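Local coordinates for protein possible adhesin (Caldicellulosiruptor kronotskyensis, PDB 4WA0) that probably mediates attachment of the bacterium to cellulose as a tapirin, represented here by its C-terminal beta-helix domain, which binds a magnesium ion, at residues 225-231 / 352-358; 258-264 / 291-297. All coordinates share one frame; numbering follows the deposited sequence.

Contact 1 of 2, residues 225-231 / 352-358; sequences RDYTSGL and TGIQPSQ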
loop_
_atom_site.group_PDB
_atom_site.type_symbol
_atom_site.label_atom_id
_atom_site.label_comp_id
_atom_site.label_asym_id
_atom_site.label_seq_id
_atom_site.Cartn_x
_atom_site.Cartn_y
_atom_site.Cartn_z
ATOM N N ARG A 225 2.889 13.143 11.449
ATOM C CA ARG A 225 3.291 12.104 12.410
ATOM C C ARG A 225 4.654 11.529 12.048
ATOM O O ARG A 225 4.905 11.163 10.891
ATOM C CB ARG A 225 2.254 10.992 12.479
ATOM C CG ARG A 225 2.564 9.915 13.519
ATOM C CD ARG A 225 1.334 9.074 13.788
ATOM N NE ARG A 225 0.313 9.807 14.549
ATOM C CZ ARG A 225 0.308 9.952 15.879
ATOM N NH1 ARG A 225 -0.672 10.636 16.476
ATOM N NH2 ARG A 225 1.275 9.415 16.624
ATOM N N ASP A 226 5.530 11.451 13.047
ATOM C CA ASP A 226 6.800 10.761 12.894
ATOM C C ASP A 226 6.529 9.328 13.371
ATOM O O ASP A 226 6.431 9.091 14.555
ATOM C CB ASP A 226 7.892 11.404 13.756
ATOM C CG ASP A 226 9.180 10.610 13.743
ATOM O OD1 ASP A 226 9.158 9.550 13.023
ATOM O OD2 ASP A 226 10.164 11.004 14.482
ATOM N N TYR A 227 6.400 8.375 12.441
ATOM C CA TYR A 227 5.867 7.056 12.817
ATOM C C TYR A 227 6.848 6.238 13.625
ATOM O O TYR A 227 6.438 5.197 14.112
ATOM C CB TYR A 227 5.345 6.236 11.587
ATOM C CG TYR A 227 3.932 6.649 11.184
ATOM C CD1 TYR A 227 3.724 7.826 10.400
ATOM C CD2 TYR A 227 2.801 5.929 11.622
ATOM C CE1 TYR A 227 2.458 8.245 10.033
ATOM C CE2 TYR A 227 1.517 6.373 11.283
ATOM C CZ TYR A 227 1.354 7.532 10.485
ATOM O OH TYR A 227 0.093 7.981 10.139
ATOM N N THR A 228 8.131 6.646 13.673
ATOM C CA THR A 228 9.133 5.995 14.511
ATOM C C THR A 228 9.649 6.916 15.660
ATOM O O THR A 228 10.747 6.731 16.141
ATOM C CB THR A 228 10.355 5.464 13.668
ATOM O OG1 THR A 228 10.958 6.505 12.898
ATOM C CG2 THR A 228 9.867 4.386 12.648
ATOM N N SER A 229 8.812 7.839 16.139
ATOM C CA SER A 229 9.148 8.615 17.347
ATOM C C SER A 229 9.603 7.674 18.421
ATOM O O SER A 229 8.886 6.713 18.716
ATOM C CB SER A 229 7.910 9.329 17.931
ATOM O OG SER A 229 7.382 10.257 17.013
ATOM N N GLY A 230 10.763 7.962 19.015
ATOM C CA GLY A 230 11.263 7.209 20.153
ATOM C C GLY A 230 12.152 6.028 19.833
ATOM O O GLY A 230 12.782 5.484 20.715
ATOM N N LEU A 231 12.213 5.627 18.563
ATOM C CA LEU A 231 12.973 4.480 18.162
ATOM C C LEU A 231 14.418 4.590 18.602
ATOM O O LEU A 231 15.140 5.518 18.212
ATOM C CB LEU A 231 12.935 4.354 16.623
ATOM C CG LEU A 231 13.730 3.181 16.040
ATOM C CD1 LEU A 231 13.298 1.830 16.586
ATOM C CD2 LEU A 231 13.714 3.189 14.533
ATOM N N THR A 352 12.497 -1.832 21.145
ATOM C CA THR A 352 12.613 -0.789 20.122
ATOM C C THR A 352 12.438 0.639 20.614
ATOM O O THR A 352 12.998 1.571 20.011
ATOM C CB THR A 352 11.590 -1.030 19.033
ATOM O OG1 THR A 352 10.269 -0.817 19.561
ATOM C CG2 THR A 352 11.774 -2.471 18.476
ATOM N N GLY A 353 11.617 0.817 21.655
ATOM C CA GLY A 353 11.370 2.094 22.233
ATOM C C GLY A 353 10.396 2.955 21.483
ATOM O O GLY A 353 10.202 4.126 21.867
ATOM N N ILE A 354 9.710 2.430 20.466
ATOM C CA ILE A 354 8.777 3.297 19.736
ATOM C C ILE A 354 7.621 3.639 20.661
ATOM O O ILE A 354 7.087 2.756 21.322
ATOM C CB ILE A 354 8.270 2.776 18.371
ATOM C CG1 ILE A 354 9.502 2.371 17.531
ATOM C CG2 ILE A 354 7.389 3.867 17.687
ATOM C CD1 ILE A 354 9.276 2.103 16.061
ATOM N N GLN A 355 7.310 4.942 20.682
ATOM C CA GLN A 355 6.335 5.560 21.568
ATOM C C GLN A 355 5.596 6.543 20.683
ATOM O O GLN A 355 6.100 7.650 20.393
ATOM C CB GLN A 355 7.033 6.334 22.678
ATOM C CG GLN A 355 7.893 5.488 23.621
ATOM C CD GLN A 355 9.264 6.113 23.892
ATOM O OE1 GLN A 355 9.497 7.300 23.609
ATOM N NE2 GLN A 355 10.187 5.308 24.427
ATOM N N PRO A 356 4.422 6.146 20.198
ATOM C CA PRO A 356 3.749 7.100 19.320
ATOM C C PRO A 356 3.251 8.346 20.066
ATOM O O PRO A 356 2.861 8.256 21.211
ATOM C CB PRO A 356 2.611 6.259 18.697
ATOM C CG PRO A 356 3.176 4.860 18.669
ATOM C CD PRO A 356 3.926 4.765 19.998
ATOM N N SER A 357 3.307 9.496 19.396
ATOM C CA SER A 357 2.883 10.793 19.942
ATOM C C SER A 357 1.367 10.786 20.198
ATOM O O SER A 357 0.595 10.384 19.317
ATOM C CB SER A 357 3.253 11.929 18.955
ATOM O OG SER A 357 4.539 11.718 18.364
ATOM N N GLN A 358 0.961 11.229 21.395
ATOM C CA GLN A 358 -0.454 11.216 21.817
ATOM C C GLN A 358 -1.162 12.523 21.400
ATOM O O GLN A 358 -1.538 12.702 20.225
ATOM C CB GLN A 358 -0.570 10.948 23.346
ATOM C CG GLN A 358 -0.769 9.458 23.722
ATOM C CD GLN A 358 -0.125 9.036 25.053
ATOM O OE1 GLN A 358 0.134 7.831 25.312
ATOM N NE2 GLN A 358 0.121 10.017 25.910
HETATM O O HOH W 1 4.780 12.485 15.742
#

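Contact 2 of 2, residues 258-264 / 291-297; sequences QIVIYGE and QLHLISR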
loop_
_atom_site.group_PDB
_atom_site.type_symbol
_atom_site.label_atom_id
_atom_site.label_comp_id
_atom_site.label_asym_id
_atom_site.label_seq_id
_atom_site.Cartn_x
_atom_site.Cartn_y
_atom_site.Cartn_z
ATOM N N GLN A 258 2.208 -17.360 20.233
ATOM C CA GLN A 258 2.739 -16.231 19.509
ATOM C C GLN A 258 4.227 -16.244 19.679
ATOM O O GLN A 258 4.747 -16.624 20.744
ATOM C CB GLN A 258 2.240 -14.925 20.071
ATOM C CG GLN A 258 0.749 -14.797 20.067
ATOM C CD GLN A 258 0.302 -13.425 19.745
ATOM O OE1 GLN A 258 1.121 -12.531 19.474
ATOM N NE2 GLN A 258 -1.041 -13.250 19.670
ATOM N N ILE A 259 4.924 -15.756 18.666
ATOM C CA ILE A 259 6.398 -15.565 18.863
ATOM C C ILE A 259 6.889 -14.366 18.047
ATOM O O ILE A 259 6.361 -14.085 16.935
ATOM C CB ILE A 259 7.109 -16.868 18.545
ATOM C CG1 ILE A 259 8.624 -16.821 18.909
ATOM C CG2 ILE A 259 6.922 -17.227 17.093
ATOM C CD1 ILE A 259 9.268 -18.180 18.837
ATOM N N VAL A 260 7.795 -13.594 18.639
ATOM C CA VAL A 260 8.500 -12.578 17.901
ATOM C C VAL A 260 9.937 -13.060 17.652
ATOM O O VAL A 260 10.605 -13.521 18.587
ATOM C CB VAL A 260 8.386 -11.164 18.517
ATOM C CG1 VAL A 260 8.924 -11.144 19.913
ATOM C CG2 VAL A 260 9.060 -10.114 17.658
ATOM N N ILE A 261 10.361 -12.917 16.385
ATOM C CA ILE A 261 11.747 -13.158 15.986
ATOM C C ILE A 261 12.409 -11.849 15.649
ATOM O O ILE A 261 11.865 -11.097 14.862
ATOM C CB ILE A 261 11.757 -14.082 14.761
ATOM C CG1 ILE A 261 11.044 -15.414 15.019
ATOM C CG2 ILE A 261 13.140 -14.456 14.273
ATOM C CD1 ILE A 261 11.443 -16.224 16.235
ATOM N N TYR A 262 13.604 -11.624 16.213
ATOM C CA TYR A 262 14.356 -10.418 15.999
ATOM C C TYR A 262 15.617 -10.800 15.217
ATOM O O TYR A 262 16.329 -11.719 15.623
ATOM C CB TYR A 262 14.827 -9.849 17.292
ATOM C CG TYR A 262 13.708 -9.361 18.224
ATOM C CD1 TYR A 262 13.120 -8.186 18.016
ATOM C CD2 TYR A 262 13.385 -10.072 19.363
ATOM C CE1 TYR A 262 12.099 -7.718 18.880
ATOM C CE2 TYR A 262 12.363 -9.631 20.220
ATOM C CZ TYR A 262 11.777 -8.437 19.973
ATOM O OH TYR A 262 10.793 -7.934 20.811
ATOM N N GLY A 263 15.858 -10.130 14.100
ATOM C CA GLY A 263 17.178 -10.280 13.403
ATOM C C GLY A 263 17.707 -8.903 13.097
ATOM O O GLY A 263 17.232 -8.246 12.185
ATOM N N GLU A 264 18.730 -8.453 13.818
ATOM C CA GLU A 264 19.232 -7.133 13.554
ATOM C C GLU A 264 19.628 -6.927 12.100
ATOM O O GLU A 264 19.149 -6.014 11.419
ATOM C CB GLU A 264 20.400 -6.784 14.495
ATOM C CG GLU A 264 21.104 -5.472 14.184
ATOM C CD GLU A 264 20.286 -4.209 14.485
ATOM O OE1 GLU A 264 19.137 -4.306 15.007
ATOM O OE2 GLU A 264 20.778 -3.092 14.233
ATOM N N GLN A 291 1.369 -17.760 15.523
ATOM C CA GLN A 291 1.288 -16.362 15.238
ATOM C C GLN A 291 2.707 -15.798 15.284
ATOM O O GLN A 291 3.368 -15.838 16.319
ATOM C CB GLN A 291 0.419 -15.593 16.175
ATOM C CG GLN A 291 0.295 -14.152 15.690
ATOM C CD GLN A 291 -0.678 -13.343 16.454
ATOM O OE1 GLN A 291 -0.385 -12.200 16.755
ATOM N NE2 GLN A 291 -1.868 -13.899 16.751
ATOM N N LEU A 292 3.134 -15.224 14.182
ATOM C CA LEU A 292 4.565 -14.879 14.019
ATOM C C LEU A 292 4.773 -13.411 13.671
ATOM O O LEU A 292 4.148 -12.905 12.780
ATOM C CB LEU A 292 5.119 -15.733 12.878
ATOM C CG LEU A 292 6.587 -15.589 12.464
ATOM C CD1 LEU A 292 7.518 -16.088 13.552
ATOM C CD2 LEU A 292 6.826 -16.367 11.212
ATOM N N HIS A 293 5.710 -12.765 14.376
ATOM C CA HIS A 293 6.070 -11.387 14.142
ATOM C C HIS A 293 7.580 -11.352 13.855
ATOM O O HIS A 293 8.334 -11.785 14.669
ATOM C CB HIS A 293 5.698 -10.536 15.326
ATOM C CG HIS A 293 4.256 -10.680 15.676
ATOM N ND1 HIS A 293 3.295 -9.998 14.988
ATOM C CD2 HIS A 293 3.604 -11.502 16.526
ATOM C CE1 HIS A 293 2.098 -10.384 15.399
ATOM N NE2 HIS A 293 2.260 -11.305 16.314
ATOM N N LEU A 294 7.952 -10.862 12.677
ATOM C CA LEU A 294 9.341 -10.860 12.227
ATOM C C LEU A 294 9.766 -9.394 12.254
ATOM O O LEU A 294 9.115 -8.531 11.621
ATOM C CB LEU A 294 9.412 -11.369 10.788
ATOM C CG LEU A 294 9.033 -12.831 10.573
ATOM C CD1 LEU A 294 9.021 -13.138 9.077
ATOM C CD2 LEU A 294 9.847 -13.849 11.362
ATOM N N ILE A 295 10.844 -9.095 12.969
ATOM C CA ILE A 295 11.348 -7.730 13.120
ATOM C C ILE A 295 12.846 -7.711 12.826
ATOM O O ILE A 295 13.596 -8.488 13.431
ATOM C CB ILE A 295 11.083 -7.186 14.522
ATOM C CG1 ILE A 295 9.594 -7.428 14.916
ATOM C CG2 ILE A 295 11.473 -5.724 14.593
ATOM C CD1 ILE A 295 9.167 -6.712 16.119
ATOM N N SER A 296 13.209 -6.880 11.855
ATOM C CA SER A 296 14.592 -6.774 11.365
ATOM C C SER A 296 15.015 -5.347 11.063
ATOM O O SER A 296 14.148 -4.401 10.850
ATOM C CB SER A 296 14.703 -7.680 10.168
ATOM O OG SER A 296 16.066 -7.850 9.803
ATOM N N ARG A 297 16.345 -5.115 10.993
ATOM C CA ARG A 297 16.822 -3.896 10.353
ATOM C C ARG A 297 17.489 -4.171 9.035
ATOM O O ARG A 297 18.152 -3.298 8.488
ATOM C CB ARG A 297 17.792 -3.100 11.261
ATOM C CG ARG A 297 17.100 -2.543 12.492
ATOM C CD ARG A 297 17.893 -1.431 13.129
ATOM N NE ARG A 297 17.176 -0.676 14.150
ATOM C CZ ARG A 297 17.119 -0.962 15.446
ATOM N NH1 ARG A 297 17.627 -2.056 15.947
ATOM N NH2 ARG A 297 16.474 -0.116 16.259
HETATM O O HOH W 2 21.111 -4.172 9.792
#

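Contact 1 of 2, residues 225-231 / 352-358
Arg-225 grips the carbonyl of Ser-357 end-on, with both terminal nitrogens on one oxygen. The bond from Arg-225 NH2 to Ser-357 O is 2.9 Å and lies in the carbonyl plane, on a lone pair. The bond from NH1 to the same oxygen is tilted out of that plane. The oxygen lies in the guanidinium plane. The arginine chain leaves with CG anti to the backbone N (chi1 -177°) and bends at chi3, which brings the guanidinium to Ser-357. Arg-225 NE forms a salt bridge with Glu-221, which helps to fix the group's rotation.

One backbone-to-backbone hydrogen bond joins the segments, from Gln-355 N to Ser-229 O at 3.1 Å, and it is nearly straight (176°). One water connects the backbone N of Asp-226 to Ser-357 OG, 2.7 Å from the water.

The apolar part centres on Ile-354. Ile-354 CG1 lies 3.9 Å from Leu-231 CD1, the two side chains running side by side. Ile-354 CD1 meets Thr-228 CG2 at 4.1 Å. Ile-354 CG2 also rests on the carbonyl oxygen Ser-229 O, at 3.4 Å.

The 225-231 loop is braced from within. Asp-226 O accepts from both N and OG of Ser-229, and Asp-226 OD1 accepts from Thr-228 N. Tyr-227 packs on Tyr-10 and Phe-13 of strand 10-14.

The arrangement joins two non-regular segments that follow helices 217-224 and 342-352. It combines an Asx turn with a type I turn from Asp-226 to Ser-229 and a type II turn from Thr-228 to Leu-231, packed against segment 352-358, the end of this construct, outside the beta-helix strands.

Contact 2 of 2, residues 258-264 / 291-297
Val-260 has CG2 anti to its backbone N, and Ile-295 has CG1 anti to its carbonyl carbon (chi1 -49°). These settings bring Val-260 CG2 within 3.7 Å of Ile-295 CD1. Ile-295 CD1 also reaches Tyr-262 CE1, at 4.2 Å. On the other side of the sheet, Leu-292 CD1 touches Ile-259 CG2 at 3.8 Å and also meets Ile-261 CG1.

The strands run parallel; the axes of 258-263 and 291-296 approach to 4.8 Å. Ile-259, Ile-261 and Gly-263 donate in turn to Gln-291, His-293 and Ile-295. His-293 and Ile-295 donate back to Ile-259 and Ile-261.

At the end of the strands side chains join the bonding. Ser-296 OG donates to Gly-263 O at 2.7 Å, in the carbonyl plane. Just past the strands, Arg-297 NH1 forms a salt bridge with Glu-264 OE1 at 2.9 Å; the carboxylate oxygen receives it on its syn lone pair. Leu-236 N also donates to that oxygen.

Helix 269-280 covers the face of Ile-259, Ile-261 and Leu-292. Its Glu-275, a magnesium ligand, touches Ile-261. Helix 342-352 covers the face of Val-260, Tyr-262 and Ile-295. Strand 247-251 pairs antiparallel with 258-263, and strand 313-316 lies beyond 291-296.

Overall arrangement
Contact 2 is a buried strand pair near the magnesium end of the beta-helix. Contact 1 is a partly buried meeting of two irregular segments, away from the metal. Both strands of contact 2 fall in sequence between the two segments of contact 1, and the centres of the contacts are about 19 Å apart. Helix 342-352 relates them: it covers one face of the strand pair and then leads into segment 352-358 of contact 1. They touch where Leu-231 CD1 packs on Arg-297 NH2. Regular backbone bonding and apolar side chains dominate contact 2, with its salt bridge just past the strands. Contact 1 relies more on an arginine-carbonyl grip, water and turns.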